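Local coordinates for selenium-binding protein (Sulfolobus tokodaii, PDB 2ECE), which is of unknown function but folds as a beta-propeller and may bind selenium, at residues A[179-187]-A[229-240]. Sequence-based numbering, arbitrary orientation.
Sequences KWEIDRGDQ and RIHFWDLRKRKR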
loop_
_atom_site.group_PDB
_atom_site.type_symbol
_atom_site.label_atom_id
_atom_site.label_comp_id
_atom_site.label_asym_id
_atom_site.label_seq_id
_atom_site.Cartn_x
_atom_site.Cartn_y
_atom_site.Cartn_z
ATOM N N LYS A 179 10.965 -3.487 18.771
ATOM C CA LYS A 179 11.173 -4.308 17.584
ATOM C C LYS A 179 10.416 -5.620 17.675
ATOM O O LYS A 179 10.321 -6.223 18.744
ATOM C CB LYS A 179 12.660 -4.637 17.398
ATOM C CG LYS A 179 13.529 -3.525 16.854
ATOM C CD LYS A 179 14.877 -4.097 16.409
ATOM C CE LYS A 179 15.821 -3.008 15.939
ATOM N NZ LYS A 179 16.064 -2.038 17.042
ATOM N N TRP A 180 9.883 -6.067 16.547
ATOM C CA TRP A 180 9.166 -7.335 16.514
ATOM C C TRP A 180 10.142 -8.499 16.351
ATOM O O TRP A 180 9.925 -9.582 16.897
ATOM C CB TRP A 180 8.181 -7.357 15.349
ATOM C CG TRP A 180 7.600 -8.708 15.091
ATOM C CD1 TRP A 180 6.651 -9.353 15.833
ATOM C CD2 TRP A 180 7.952 -9.599 14.027
ATOM N NE1 TRP A 180 6.388 -10.590 15.292
ATOM C CE2 TRP A 180 7.171 -10.765 14.182
ATOM C CE3 TRP A 180 8.851 -9.520 12.951
ATOM C CZ2 TRP A 180 7.264 -11.854 13.304
ATOM C CZ3 TRP A 180 8.943 -10.604 12.078
ATOM C CH2 TRP A 180 8.151 -11.752 12.259
ATOM N N GLU A 181 11.217 -8.263 15.605
ATOM C CA GLU A 181 12.213 -9.298 15.329
ATOM C C GLU A 181 13.020 -9.771 16.529
ATOM O O GLU A 181 13.555 -8.964 17.290
ATOM C CB GLU A 181 13.207 -8.828 14.259
ATOM C CG GLU A 181 12.608 -8.393 12.925
ATOM C CD GLU A 181 12.061 -6.979 12.969
ATOM O OE1 GLU A 181 12.273 -6.290 13.992
ATOM O OE2 GLU A 181 11.428 -6.553 11.982
ATOM N N ILE A 182 13.112 -11.090 16.676
ATOM C CA ILE A 182 13.907 -11.693 17.739
ATOM C C ILE A 182 15.161 -12.254 17.059
ATOM O O ILE A 182 16.270 -12.138 17.582
ATOM C CB ILE A 182 13.134 -12.829 18.463
ATOM C CG1 ILE A 182 12.091 -12.228 19.413
ATOM C CG2 ILE A 182 14.100 -13.701 19.270
ATOM C CD1 ILE A 182 12.705 -11.404 20.544
ATOM N N ASP A 183 14.973 -12.832 15.873
ATOM C CA ASP A 183 16.070 -13.408 15.089
ATOM C C ASP A 183 15.804 -13.110 13.615
ATOM O O ASP A 183 15.044 -13.824 12.965
ATOM C CB ASP A 183 16.136 -14.927 15.298
ATOM C CG ASP A 183 17.272 -15.575 14.519
ATOM O OD1 ASP A 183 17.853 -14.915 13.631
ATOM O OD2 ASP A 183 17.580 -16.754 14.791
ATOM N N ARG A 184 16.452 -12.074 13.087
ATOM C CA ARG A 184 16.234 -11.658 11.698
ATOM C C ARG A 184 17.109 -12.331 10.646
ATOM O O ARG A 184 17.004 -12.005 9.467
ATOM C CB ARG A 184 16.412 -10.141 11.575
ATOM C CG ARG A 184 17.854 -9.647 11.703
ATOM C CD ARG A 184 17.868 -8.199 12.176
ATOM N NE ARG A 184 16.829 -7.448 11.497
ATOM C CZ ARG A 184 16.158 -6.430 12.020
ATOM N NH1 ARG A 184 16.408 -6.006 13.256
ATOM N NH2 ARG A 184 15.207 -5.857 11.304
ATOM N N GLY A 185 17.969 -13.257 11.060
ATOM C CA GLY A 185 18.833 -13.905 10.089
ATOM C C GLY A 185 19.589 -12.824 9.334
ATOM O O GLY A 185 20.113 -11.901 9.954
ATOM N N ASP A 186 19.640 -12.910 8.008
ATOM C CA ASP A 186 20.349 -11.889 7.255
ATOM C C ASP A 186 19.435 -10.857 6.603
ATOM O O ASP A 186 19.829 -10.168 5.663
ATOM C CB ASP A 186 21.280 -12.524 6.212
ATOM C CG ASP A 186 20.540 -13.187 5.065
ATOM O OD1 ASP A 186 21.229 -13.608 4.110
ATOM O OD2 ASP A 186 19.294 -13.293 5.105
ATOM N N GLN A 187 18.210 -10.739 7.104
ATOM C CA GLN A 187 17.290 -9.737 6.573
ATOM C C GLN A 187 17.847 -8.379 6.998
ATOM O O GLN A 187 18.234 -8.193 8.154
ATOM C CB GLN A 187 15.880 -9.931 7.146
ATOM C CG GLN A 187 14.929 -8.762 6.870
ATOM C CD GLN A 187 14.971 -7.702 7.962
ATOM O OE1 GLN A 187 14.939 -6.499 7.688
ATOM N NE2 GLN A 187 15.030 -8.147 9.207
ATOM N N ARG A 229 14.303 -9.601 -2.431
ATOM C CA ARG A 229 13.978 -10.807 -1.680
ATOM C C ARG A 229 12.687 -10.691 -0.875
ATOM O O ARG A 229 12.295 -9.598 -0.464
ATOM C CB ARG A 229 15.104 -11.130 -0.693
ATOM C CG ARG A 229 16.504 -11.051 -1.262
ATOM C CD ARG A 229 17.513 -10.819 -0.138
ATOM N NE ARG A 229 17.754 -12.002 0.678
ATOM C CZ ARG A 229 18.340 -11.976 1.871
ATOM N NH1 ARG A 229 18.739 -10.824 2.394
ATOM N NH2 ARG A 229 18.538 -13.104 2.536
ATOM N N ILE A 230 12.038 -11.833 -0.661
ATOM C CA ILE A 230 10.843 -11.912 0.170
ATOM C C ILE A 230 11.307 -12.791 1.331
ATOM O O ILE A 230 11.980 -13.807 1.127
ATOM C CB ILE A 230 9.635 -12.573 -0.549
ATOM C CG1 ILE A 230 8.528 -12.871 0.471
ATOM C CG2 ILE A 230 10.061 -13.848 -1.248
ATOM C CD1 ILE A 230 7.196 -13.303 -0.155
ATOM N N HIS A 231 10.977 -12.386 2.549
ATOM C CA HIS A 231 11.388 -13.131 3.730
ATOM C C HIS A 231 10.193 -13.806 4.384
ATOM O O HIS A 231 9.135 -13.190 4.540
ATOM C CB HIS A 231 12.048 -12.180 4.733
ATOM C CG HIS A 231 13.255 -11.478 4.194
ATOM N ND1 HIS A 231 14.531 -11.984 4.319
ATOM C CD2 HIS A 231 13.379 -10.306 3.523
ATOM C CE1 HIS A 231 15.389 -11.152 3.754
ATOM N NE2 HIS A 231 14.717 -10.127 3.263
ATOM N N PHE A 232 10.368 -15.069 4.757
ATOM C CA PHE A 232 9.315 -15.835 5.415
ATOM C C PHE A 232 9.691 -15.995 6.878
ATOM O O PHE A 232 10.797 -16.441 7.195
ATOM C CB PHE A 232 9.168 -17.201 4.746
ATOM C CG PHE A 232 8.808 -17.110 3.296
ATOM C CD1 PHE A 232 7.507 -16.809 2.914
ATOM C CD2 PHE A 232 9.789 -17.231 2.315
ATOM C CE1 PHE A 232 7.184 -16.618 1.573
ATOM C CE2 PHE A 232 9.478 -17.043 0.969
ATOM C CZ PHE A 232 8.172 -16.735 0.600
ATOM N N TRP A 233 8.769 -15.634 7.766
ATOM C CA TRP A 233 9.023 -15.711 9.197
ATOM C C TRP A 233 8.009 -16.546 9.962
ATOM O O TRP A 233 6.874 -16.726 9.527
ATOM C CB TRP A 233 8.984 -14.321 9.831
ATOM C CG TRP A 233 9.778 -13.263 9.170
ATOM C CD1 TRP A 233 9.589 -12.748 7.921
ATOM C CD2 TRP A 233 10.835 -12.505 9.763
ATOM N NE1 TRP A 233 10.458 -11.708 7.702
ATOM C CE2 TRP A 233 11.237 -11.537 8.817
ATOM C CE3 TRP A 233 11.479 -12.547 11.007
ATOM C CZ2 TRP A 233 12.263 -10.614 9.074
ATOM C CZ3 TRP A 233 12.501 -11.629 11.263
ATOM C CH2 TRP A 233 12.880 -10.676 10.300
ATOM N N ASP A 234 8.442 -17.023 11.124
ATOM C CA ASP A 234 7.597 -17.766 12.052
ATOM C C ASP A 234 6.992 -16.602 12.850
ATOM O O ASP A 234 7.686 -15.963 13.639
ATOM C CB ASP A 234 8.465 -18.628 12.974
ATOM C CG ASP A 234 7.647 -19.441 13.964
ATOM O OD1 ASP A 234 6.586 -18.958 14.410
ATOM O OD2 ASP A 234 8.080 -20.560 14.310
ATOM N N LEU A 235 5.716 -16.311 12.623
ATOM C CA LEU A 235 5.040 -15.199 13.292
ATOM C C LEU A 235 5.131 -15.276 14.813
ATOM O O LEU A 235 5.329 -14.269 15.500
ATOM C CB LEU A 235 3.565 -15.175 12.887
ATOM C CG LEU A 235 2.846 -13.835 12.674
ATOM C CD1 LEU A 235 1.401 -14.005 13.109
ATOM C CD2 LEU A 235 3.503 -12.708 13.452
ATOM N N ARG A 236 4.988 -16.483 15.335
ATOM C CA ARG A 236 5.024 -16.696 16.768
ATOM C C ARG A 236 6.401 -16.551 17.406
ATOM O O ARG A 236 6.553 -15.842 18.399
ATOM C CB ARG A 236 4.481 -18.071 17.082
ATOM C CG ARG A 236 4.510 -18.375 18.528
ATOM C CD ARG A 236 4.249 -19.816 18.725
ATOM N NE ARG A 236 3.866 -20.048 20.095
ATOM C CZ ARG A 236 4.244 -21.110 20.778
ATOM N NH1 ARG A 236 5.005 -22.035 20.198
ATOM N NH2 ARG A 236 3.918 -21.206 22.059
ATOM N N LYS A 237 7.394 -17.231 16.847
ATOM C CA LYS A 237 8.744 -17.168 17.386
ATOM C C LYS A 237 9.489 -15.911 16.951
ATOM O O LYS A 237 10.608 -15.668 17.402
ATOM C CB LYS A 237 9.542 -18.411 16.984
ATOM C CG LYS A 237 9.070 -19.720 17.629
ATOM C CD LYS A 237 9.213 -19.696 19.148
ATOM C CE LYS A 237 9.251 -21.105 19.736
ATOM N NZ LYS A 237 10.578 -21.763 19.532
ATOM N N ARG A 238 8.872 -15.121 16.069
ATOM C CA ARG A 238 9.471 -13.869 15.606
ATOM C C ARG A 238 10.864 -14.118 15.034
ATOM O O ARG A 238 11.806 -13.371 15.296
ATOM C CB ARG A 238 9.523 -12.885 16.782
ATOM C CG ARG A 238 8.126 -12.633 17.376
ATOM C CD ARG A 238 8.166 -12.137 18.811
ATOM N NE ARG A 238 8.770 -10.816 18.962
ATOM C CZ ARG A 238 8.999 -10.245 20.141
ATOM N NH1 ARG A 238 8.671 -10.884 21.258
ATOM N NH2 ARG A 238 9.558 -9.041 20.210
ATOM N N LYS A 239 10.960 -15.159 14.212
ATOM C CA LYS A 239 12.221 -15.576 13.617
ATOM C C LYS A 239 12.119 -15.737 12.094
ATOM O O LYS A 239 11.133 -16.261 11.579
ATOM C CB LYS A 239 12.641 -16.890 14.297
ATOM C CG LYS A 239 13.801 -17.650 13.685
ATOM C CD LYS A 239 14.359 -18.677 14.682
ATOM C CE LYS A 239 13.285 -19.632 15.227
ATOM N NZ LYS A 239 12.873 -19.343 16.642
ATOM N N ARG A 240 13.134 -15.262 11.380
ATOM C CA ARG A 240 13.163 -15.364 9.923
ATOM C C ARG A 240 13.549 -16.810 9.593
ATOM O O ARG A 240 14.625 -17.266 9.972
ATOM C CB ARG A 240 14.199 -14.381 9.360
ATOM C CG ARG A 240 13.922 -13.880 7.929
ATOM C CD ARG A 240 14.173 -14.961 6.890
ATOM N NE ARG A 240 15.548 -15.450 6.963
ATOM C CZ ARG A 240 16.596 -14.864 6.387
ATOM N NH1 ARG A 240 16.440 -13.755 5.678
ATOM N NH2 ARG A 240 17.812 -15.387 6.531
HETATM O O HOH W 1 4.311 -11.972 16.568
HETATM O O HOH W 2 16.871 -16.626 11.404
#
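The indole of W233 lies between W180, whose CZ3 bears on the rim of one face 3.4 Å from W233 CE3, and R240, whose CG sits over the centre of the other. The two tryptophans meet obliquely, six-membered rings at 58°, and E181 CG comes obliquely to W233 CH2 at 3.5 Å. R238 CB rides over a face of W180, and a water at the indole edge links W180 NE1 to L235 O. Q187 CG stands over the centre of the H231 ring.

A bend about the CG-CD bond of R238 (chi3 66°) turns NE onto W180 O in a nearly straight bond of 2.7 Å and brings NH2 to K179 O at 3.3 Å, both oxygens near the guanidinium plane; I182 CG1 covers one face. With the side chain cut back to an alanine, both carbonyls would probably lose these donors and I182 CG1 the guanidinium it lies against.

R238 O accepts from I182 N and D183 N, and R240 N binds D183 O at 2.9 Å, making a single beta bridge between D183 and K239. At the other end D186 OD2 takes three N-H groups: NH1 and NH2 of R240, both at 2.9 Å, and R229 NH2 at 2.7 Å. R240 NH1 also binds H231 ND1, tying the salt-bridge network to the imidazole, whose NE2 bonds E206.

The 179-187 segment thus leaves the outer strand 176-179 of one four-stranded propeller sheet and crosses the hairpin of strands 229-234 and 239-245 in the next, where W180 and W233 also pack on L202 of strand 201-204.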